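PDB 4V1K: carbohydrate binding module from Ruminococcus flavefaciens, which probably binds plant cell-wall polysaccharide as a non-catalytic module of the family 9 glycoside hydrolase Cel9A, a cellulosomal enzyme. Local coordinates for residues E23-F28 with G71-G76; G59-S64 with G88-K93. One frame throughout, in Å; residues are numbered along the deposited sequence. Where two conformers were deposited one is given.

Both contacts lie in one small beta-sandwich, about 10 Å apart between centres. Their segments alternate along the chain: 23-28, 59-64, 71-76, then 88-93. Contact 1 joins strands 25-29 and 73-83 of the five-stranded sheet across the outer surface of that sheet. Contact 2 starts on strand 55-64 of the same sheet and crosses the core to strand 87-93, an outermost strand of the four-stranded sheet. Strands 55-64 and 73-83 are antiparallel neighbours, which ties the contacts together directly. Gly-76 O accepts a probable hydrogen bond from Gln-60 NE2 at 2.8 Å. One sheet thus carries a cluster of Trp-73 and two selenomethionines on its outer surface and packs its inner face into the core.

Contact 1. Residues E23-F28 with G71-G76; sequences ERMIGF and GYWAMG
Met-25 and Trp-73 approach from opposite directions, and the selenium of Met-25 meets the edge of the Trp-73 indole. Both Met-25 and Met-75 are selenomethionine, introduced for the SeMet structure. Met-25 SE sits 3.9 Å from both CZ2 and CH2 of Trp-73. It lies 5.0 Å from the centroid of the Trp-73 six-membered ring and 83° off the ring normal. This is a Met-aromatic contact at the ring edge, near the ring plane. At chi1 173° the Trp-73 indole swings away from its own backbone N, and its benzene edge lies beside Met-25 SE. The chain of Met-25 bends at its last torsion (chi3 87°). Its CE makes a looser methyl-to-methyl contact, 4.5 Å from CE of Met-75. No hydrogen bond crosses the contact, and only 100 Å² is buried. The backbones stay far apart, with 11.5 Å between CA of Met-25 and CA of Met-75. A nonaethylene glycol, probably from the crystallisation liquor, lies about 4 Å from the Trp-73 side chain. Strands 109-114 and 55-64 lie between the two strands in the sheet. Lys-111 of strand 109-114 touches Met-25 and Trp-73, while Trp-115 in the following loop touches both selenomethionines.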
ATOM      1  N   GLU A  23     -12.138  -8.848   1.041  1.00 22.68           N
ATOM      2  CA  GLU A  23     -11.983  -7.648   0.229  1.00 23.24           C
ATOM      3  C   GLU A  23     -11.196  -6.566   0.944  1.00 21.33           C
ATOM      4  O   GLU A  23     -11.051  -5.469   0.400  1.00 23.02           O
ATOM      5  CB  GLU A  23     -13.365  -7.088  -0.168  1.00 26.31           C
ATOM      6  CG  GLU A  23     -14.179  -8.039  -1.026  1.00 31.48           C
ATOM      7  CD  GLU A  23     -15.559  -7.538  -1.393  1.00 36.49           C
ATOM      8  OE1 GLU A  23     -16.215  -6.814  -0.620  1.00 32.31           O
ATOM      9  OE2 GLU A  23     -16.006  -7.907  -2.490  1.00 45.38           O
ATOM     10  N   ARG A  24     -10.642  -6.844   2.132  1.00 20.14           N
ATOM     11  CA  ARG A  24     -10.051  -5.754   2.929  1.00 18.15           C
ATOM     12  C   ARG A  24      -8.619  -5.370   2.507  1.00 17.73           C
ATOM     13  O   ARG A  24      -8.004  -4.481   3.092  1.00 20.46           O
ATOM     14  CB  ARG A  24     -10.107  -6.081   4.426  1.00 19.92           C
ATOM     15  CG  ARG A  24     -11.523  -5.978   4.982  1.00 20.75           C
ATOM     16  CD  ARG A  24     -11.593  -6.219   6.457  1.00 22.50           C
ATOM     17  NE  ARG A  24     -12.926  -5.976   6.987  1.00 23.86           N
ATOM     18  CZ  ARG A  24     -13.606  -6.836   7.722  1.00 25.21           C
ATOM     19  NH1 ARG A  24     -13.107  -8.067   8.010  1.00 27.19           N
ATOM     20  NH2 ARG A  24     -14.808  -6.461   8.174  1.00 26.17           N
HETATM   21  N   MSE A  25      -8.073  -6.041   1.502  1.00 17.95           N
HETATM   22  CA  MSE A  25      -6.810  -5.571   0.879  1.00 19.74           C
HETATM   23  C   MSE A  25      -7.083  -5.036  -0.523  1.00 19.61           C
HETATM   24  O   MSE A  25      -7.682  -5.709  -1.376  1.00 24.88           O
HETATM   25  CB  MSE A  25      -5.746  -6.672   0.798  1.00 20.92           C
HETATM   26  CG  MSE A  25      -5.431  -7.275   2.156  1.00 18.89           C
HETATM   27 SE   MSE A  25      -3.758  -8.267   2.270  1.00 20.82          SE
HETATM   28  CE  MSE A  25      -2.566  -6.774   2.686  1.00 20.21           C
ATOM     29  N   ILE A  26      -6.625  -3.825  -0.753  1.00 18.77           N
ATOM     30  CA  ILE A  26      -6.808  -3.170  -2.056  0.50 20.43           C
ATOM     31  C   ILE A  26      -5.499  -3.211  -2.826  1.00 18.57           C
ATOM     32  O   ILE A  26      -4.439  -2.776  -2.346  1.00 18.75           O
ATOM     33  CB  ILE A  26      -7.296  -1.736  -1.914  0.50 21.87           C
ATOM     34  CG1 ILE A  26      -8.631  -1.736  -1.159  0.50 24.60           C
ATOM     35  CG2 ILE A  26      -7.450  -1.125  -3.298  0.50 22.81           C
ATOM     36  CD1 ILE A  26      -8.919  -0.474  -0.386  0.50 25.83           C
ATOM     37  N   GLY A  27      -5.567  -3.821  -4.023  1.00 19.11           N
ATOM     38  CA  GLY A  27      -4.398  -4.093  -4.831  1.00 19.19           C
ATOM     39  C   GLY A  27      -4.105  -3.074  -5.930  1.00 19.68           C
ATOM     40  O   GLY A  27      -5.037  -2.550  -6.549  1.00 20.19           O
ATOM     41  N   PHE A  28      -2.800  -2.846  -6.165  1.00 17.73           N
ATOM     42  CA  PHE A  28      -2.296  -2.038  -7.277  1.00 17.82           C
ATOM     43  C   PHE A  28      -1.172  -2.778  -7.977  1.00 17.99           C
ATOM     44  O   PHE A  28      -0.218  -3.237  -7.341  1.00 19.34           O
ATOM     45  CB  PHE A  28      -1.826  -0.670  -6.801  1.00 19.08           C
ATOM     46  CG  PHE A  28      -2.864   0.080  -6.040  1.00 19.66           C
ATOM     47  CD1 PHE A  28      -3.816   0.843  -6.728  1.00 22.19           C
ATOM     48  CD2 PHE A  28      -2.921   0.009  -4.653  1.00 21.49           C
ATOM     49  CE1 PHE A  28      -4.796   1.526  -6.040  1.00 24.11           C
ATOM     50  CE2 PHE A  28      -3.914   0.689  -3.974  1.00 23.28           C
ATOM     51  CZ  PHE A  28      -4.840   1.437  -4.670  1.00 24.46           C
ATOM     52  N   GLY A  71       5.383 -18.942  -0.691  1.00 19.50           N
ATOM     53  CA  GLY A  71       4.119 -18.744  -1.377  1.00 19.06           C
ATOM     54  C   GLY A  71       3.980 -17.493  -2.222  1.00 17.23           C
ATOM     55  O   GLY A  71       2.879 -17.057  -2.502  1.00 15.98           O
ATOM     56  N   TYR A  72       5.108 -16.947  -2.632  1.00 16.52           N
ATOM     57  CA  TYR A  72       5.162 -15.785  -3.527  1.00 16.01           C
ATOM     58  C   TYR A  72       4.493 -14.548  -2.905  1.00 14.66           C
ATOM     59  O   TYR A  72       3.979 -13.678  -3.617  1.00 15.10           O
ATOM     60  CB  TYR A  72       4.562 -16.067  -4.932  1.00 15.67           C
ATOM     61  CG  TYR A  72       5.207 -17.204  -5.688  1.00 18.09           C
ATOM     62  CD1 TYR A  72       6.447 -17.016  -6.314  1.00 21.35           C
ATOM     63  CD2 TYR A  72       4.603 -18.423  -5.804  1.00 18.66           C
ATOM     64  CE1 TYR A  72       7.045 -18.025  -7.033  1.00 23.93           C
ATOM     65  CE2 TYR A  72       5.184 -19.451  -6.538  1.00 21.25           C
ATOM     66  CZ  TYR A  72       6.397 -19.246  -7.171  1.00 21.71           C
ATOM     67  OH  TYR A  72       7.011 -20.271  -7.917  1.00 27.07           O
ATOM     68  N   TRP A  73       4.548 -14.457  -1.585  1.00 14.75           N
ATOM     69  CA  TRP A  73       3.808 -13.436  -0.834  1.00 15.86           C
ATOM     70  C   TRP A  73       4.536 -13.096   0.448  1.00 16.57           C
ATOM     71  O   TRP A  73       5.069 -14.001   1.122  1.00 17.73           O
ATOM     72  CB  TRP A  73       2.430 -13.994  -0.474  1.00 16.90           C
ATOM     73  CG  TRP A  73       1.520 -13.210   0.436  1.00 16.05           C
ATOM     74  CD1 TRP A  73       1.126 -13.584   1.680  1.00 16.51           C
ATOM     75  CD2 TRP A  73       0.830 -11.996   0.149  1.00 15.22           C
ATOM     76  NE1 TRP A  73       0.244 -12.691   2.196  1.00 15.82           N
ATOM     77  CE2 TRP A  73       0.024 -11.698   1.268  1.00 15.61           C
ATOM     78  CE3 TRP A  73       0.813 -11.129  -0.947  1.00 16.22           C
ATOM     79  CZ2 TRP A  73      -0.811 -10.567   1.308  1.00 16.41           C
ATOM     80  CZ3 TRP A  73      -0.006 -10.020  -0.919  1.00 17.09           C
ATOM     81  CH2 TRP A  73      -0.792  -9.730   0.216  1.00 18.66           C
ATOM     82  N   ALA A  74       4.553 -11.803   0.790  1.00 16.17           N
ATOM     83  CA  ALA A  74       5.097 -11.347   2.083  1.00 16.66           C
ATOM     84  C   ALA A  74       4.265 -10.182   2.594  1.00 16.58           C
ATOM     85  O   ALA A  74       3.725  -9.408   1.795  1.00 17.44           O
ATOM     86  CB  ALA A  74       6.565 -10.924   1.949  1.00 17.47           C
HETATM   87  N   MSE A  75       4.188 -10.046   3.918  1.00 16.34           N
HETATM   88  CA  MSE A  75       3.503  -8.932   4.576  1.00 16.44           C
HETATM   89  C   MSE A  75       4.421  -8.230   5.567  1.00 16.98           C
HETATM   90  O   MSE A  75       5.285  -8.865   6.226  1.00 21.15           O
HETATM   91  CB  MSE A  75       2.236  -9.394   5.329  1.00 18.13           C
HETATM   92  CG  MSE A  75       1.216  -9.871   4.303  1.00 19.43           C
HETATM   93 SE   MSE A  75      -0.447 -10.443   5.212  1.00 22.67          SE
HETATM   94  CE  MSE A  75      -0.951  -9.026   6.203  1.00 27.82           C
ATOM     95  N   GLY A  76       4.211  -6.913   5.675  1.00 17.19           N
ATOM     96  CA  GLY A  76       4.847  -6.131   6.699  1.00 18.28           C
ATOM     97  C   GLY A  76       4.128  -6.200   8.047  1.00 19.84           C
ATOM     98  O   GLY A  76       3.046  -6.843   8.188  1.00 23.38           O
TER

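Contact 2. Residues G59-S64 with G88-K93; sequences GQFGTS and GTITWK
This is a buried aromatic contact between the two sheets of a beta-sandwich, close to the centre of the chain. Residues 59-64 lie on strand 55-64 of the five-stranded sheet, residues 88-93 on strand 87-93 of the four-stranded one. The axes of the two segments pass 8.5 Å apart at 52°, and no hydrogen bond joins them. Phe-61 and Trp-92 carry the contact. Their side chains run antiparallel, each lying alongside the other. The Phe-61 ring and the five-membered ring of Trp-92 are nearly parallel, with planes at 15°. The rings are offset with little overlap. Each ring instead receives the CB of the other residue on one face, giving two reciprocal CH-pi contacts. CB of Phe-61 stands 3.8 Å from the centroid of the Trp-92 six-membered ring. CB of Trp-92 stands 3.9 Å from the centroid of the Phe-61 ring. With chi1 at -179° the indole of Trp-92 lies with one face against CB of Phe-61, whose closest approach is 3.4 Å to Trp-92 CE3. Phe-112 from its own sheet and Val-44 and Val-46 from the facing one also touch Phe-61. Replacing this phenylalanine with alanine would remove the ring, is likely to open a gap between the sheets, and would probably leave Trp-92 CB and the Ile-90 methyl without their aromatic partner. The Thr-63 methyl CG2 is a long 4.5 Å from CH2 of Trp-92, while Thr-63 OG1 is hydrogen-bonded to Tyr-30 OH and Ser-64 O. At the rim of the Phe-61 ring, CE1 meets CG2 of Ile-90 at 4.0 Å, with the methyl near the ring plane.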
ATOM      1  N   GLY A  59      -3.882  -1.323   9.876  1.00 16.25           N
ATOM      2  CA  GLY A  59      -3.775  -2.225   8.722  1.00 16.59           C
ATOM      3  C   GLY A  59      -2.363  -2.714   8.498  1.00 16.56           C
ATOM      4  O   GLY A  59      -1.521  -2.589   9.352  1.00 17.97           O
ATOM      5  N   GLN A  60      -2.140  -3.328   7.342  1.00 17.63           N
ATOM      6  CA  GLN A  60      -0.871  -3.951   6.986  1.00 16.71           C
ATOM      7  C   GLN A  60      -0.754  -3.921   5.484  1.00 16.34           C
ATOM      8  O   GLN A  60      -1.774  -3.937   4.778  1.00 16.72           O
ATOM      9  CB  GLN A  60      -0.848  -5.442   7.381  1.00 20.49           C
ATOM     10  CG  GLN A  60      -0.433  -5.745   8.755  1.00 24.70           C
ATOM     11  CD  GLN A  60      -0.518  -7.193   9.098  1.00 22.86           C
ATOM     12  OE1 GLN A  60      -1.578  -7.659   9.443  1.00 23.23           O
ATOM     13  NE2 GLN A  60       0.610  -7.898   9.079  1.00 23.46           N
ATOM     14  N   PHE A  61       0.491  -3.930   5.011  1.00 15.64           N
ATOM     15  CA  PHE A  61       0.785  -4.063   3.578  1.00 15.02           C
ATOM     16  C   PHE A  61       1.240  -5.483   3.248  1.00 15.55           C
ATOM     17  O   PHE A  61       1.890  -6.158   4.053  1.00 17.39           O
ATOM     18  CB  PHE A  61       1.872  -3.082   3.112  1.00 16.55           C
ATOM     19  CG  PHE A  61       1.440  -1.633   3.113  1.00 17.56           C
ATOM     20  CD1 PHE A  61       1.218  -0.947   4.300  1.00 19.16           C
ATOM     21  CD2 PHE A  61       1.267  -0.956   1.933  1.00 17.98           C
ATOM     22  CE1 PHE A  61       0.838   0.384   4.294  1.00 20.29           C
ATOM     23  CE2 PHE A  61       0.905   0.377   1.914  1.00 18.39           C
ATOM     24  CZ  PHE A  61       0.681   1.065   3.108  1.00 19.65           C
ATOM     25  N   GLY A  62       0.895  -5.917   2.029  1.00 15.69           N
ATOM     26  CA  GLY A  62       1.438  -7.141   1.467  1.00 17.11           C
ATOM     27  C   GLY A  62       1.955  -6.924   0.053  1.00 16.30           C
ATOM     28  O   GLY A  62       1.578  -5.958  -0.614  1.00 15.92           O
ATOM     29  N   THR A  63       2.788  -7.842  -0.411  1.00 15.19           N
ATOM     30  CA  THR A  63       3.341  -7.760  -1.759  1.00 13.84           C
ATOM     31  C   THR A  63       3.590  -9.133  -2.370  1.00 15.01           C
ATOM     32  O   THR A  63       3.977 -10.099  -1.692  1.00 16.00           O
ATOM     33  CB  THR A  63       4.656  -6.930  -1.775  1.00 15.83           C
ATOM     34  OG1 THR A  63       5.195  -6.829  -3.106  1.00 16.28           O
ATOM     35  CG2 THR A  63       5.705  -7.555  -0.847  1.00 16.31           C
ATOM     36  N   SER A  64       3.412  -9.192  -3.696  1.00 14.06           N
ATOM     37  CA  SER A  64       3.957 -10.295  -4.468  1.00 13.89           C
ATOM     38  C   SER A  64       5.492 -10.363  -4.278  1.00 14.66           C
ATOM     39  O   SER A  64       6.149  -9.330  -4.227  1.00 15.32           O
ATOM     40  CB  SER A  64       3.663 -10.119  -5.968  1.00 15.76           C
ATOM     41  OG  SER A  64       2.260 -10.081  -6.208  1.00 16.85           O
ATOM     42  N   GLY A  88      -4.229  12.721   4.958  1.00 21.42           N
ATOM     43  CA  GLY A  88      -2.954  12.325   5.531  1.00 23.57           C
ATOM     44  C   GLY A  88      -2.308  11.197   4.745  1.00 21.88           C
ATOM     45  O   GLY A  88      -2.768  10.838   3.652  1.00 22.86           O
ATOM     46  N   THR A  89      -1.259  10.633   5.337  1.00 22.13           N
ATOM     47  CA  THR A  89      -0.384   9.674   4.678  1.00 22.10           C
ATOM     48  C   THR A  89      -0.099   8.470   5.581  1.00 22.51           C
ATOM     49  O   THR A  89       0.200   8.631   6.767  1.00 26.83           O
ATOM     50  CB  THR A  89       0.948  10.359   4.323  1.00 24.87           C
ATOM     51  OG1 THR A  89       0.667  11.547   3.566  1.00 28.39           O
ATOM     52  CG2 THR A  89       1.877   9.422   3.543  1.00 28.00           C
ATOM     53  N   ILE A  90      -0.250   7.275   5.023  1.00 19.51           N
ATOM     54  CA  ILE A  90       0.125   6.053   5.704  0.50 19.77           C
ATOM     55  C   ILE A  90       1.406   5.545   5.044  1.00 18.85           C
ATOM     56  O   ILE A  90       1.474   5.371   3.831  1.00 20.26           O
ATOM     57  CB  ILE A  90      -0.976   5.003   5.583  0.50 19.75           C
ATOM     58  CG1 ILE A  90      -2.259   5.489   6.270  0.50 19.44           C
ATOM     59  CG2 ILE A  90      -0.526   3.684   6.178  0.50 20.98           C
ATOM     60  CD1 ILE A  90      -3.526   5.026   5.596  0.50 20.13           C
ATOM     61  N   THR A  91       2.420   5.338   5.858  1.00 19.99           N
ATOM     62  CA  THR A  91       3.763   4.975   5.407  1.00 20.53           C
ATOM     63  C   THR A  91       4.144   3.560   5.884  1.00 20.03           C
ATOM     64  O   THR A  91       4.031   3.249   7.101  1.00 22.80           O
ATOM     65  CB  THR A  91       4.787   5.989   5.942  1.00 25.20           C
ATOM     66  OG1 THR A  91       4.445   7.297   5.477  1.00 28.77           O
ATOM     67  CG2 THR A  91       6.197   5.631   5.471  1.00 30.65           C
ATOM     68  N   TRP A  92       4.627   2.743   4.926  1.00 20.52           N
ATOM     69  CA  TRP A  92       5.300   1.466   5.223  1.00 19.82           C
ATOM     70  C   TRP A  92       6.780   1.512   4.853  1.00 19.16           C
ATOM     71  O   TRP A  92       7.122   1.678   3.700  1.00 19.83           O
ATOM     72  CB  TRP A  92       4.616   0.345   4.457  1.00 20.42           C
ATOM     73  CG  TRP A  92       5.184  -1.025   4.688  1.00 18.89           C
ATOM     74  CD1 TRP A  92       5.661  -1.524   5.866  1.00 19.77           C
ATOM     75  CD2 TRP A  92       5.339  -2.083   3.722  1.00 17.97           C
ATOM     76  NE1 TRP A  92       6.088  -2.808   5.701  1.00 20.42           N
ATOM     77  CE2 TRP A  92       5.911  -3.183   4.405  1.00 19.17           C
ATOM     78  CE3 TRP A  92       5.040  -2.210   2.361  1.00 18.42           C
ATOM     79  CZ2 TRP A  92       6.192  -4.399   3.784  1.00 19.59           C
ATOM     80  CZ3 TRP A  92       5.325  -3.439   1.721  1.00 18.94           C
ATOM     81  CH2 TRP A  92       5.899  -4.514   2.443  1.00 19.57           C
ATOM     82  N   LYS A  93       7.642   1.380   5.858  1.00 19.80           N
ATOM     83  CA  LYS A  93       9.083   1.247   5.643  1.00 21.39           C
ATOM     84  C   LYS A  93       9.355  -0.236   5.372  1.00 20.72           C
ATOM     85  O   LYS A  93       9.130  -1.098   6.236  1.00 22.77           O
ATOM     86  CB  LYS A  93       9.882   1.769   6.862  1.00 24.79           C
ATOM     87  CG  LYS A  93       9.546   3.241   7.164  1.00 32.05           C
ATOM     88  CD  LYS A  93      10.427   3.914   8.180  1.00 44.64           C
ATOM     89  CE  LYS A  93      10.133   5.412   8.169  1.00 53.18           C
ATOM     90  NZ  LYS A  93      10.963   6.166   9.144  1.00 66.22           N
TER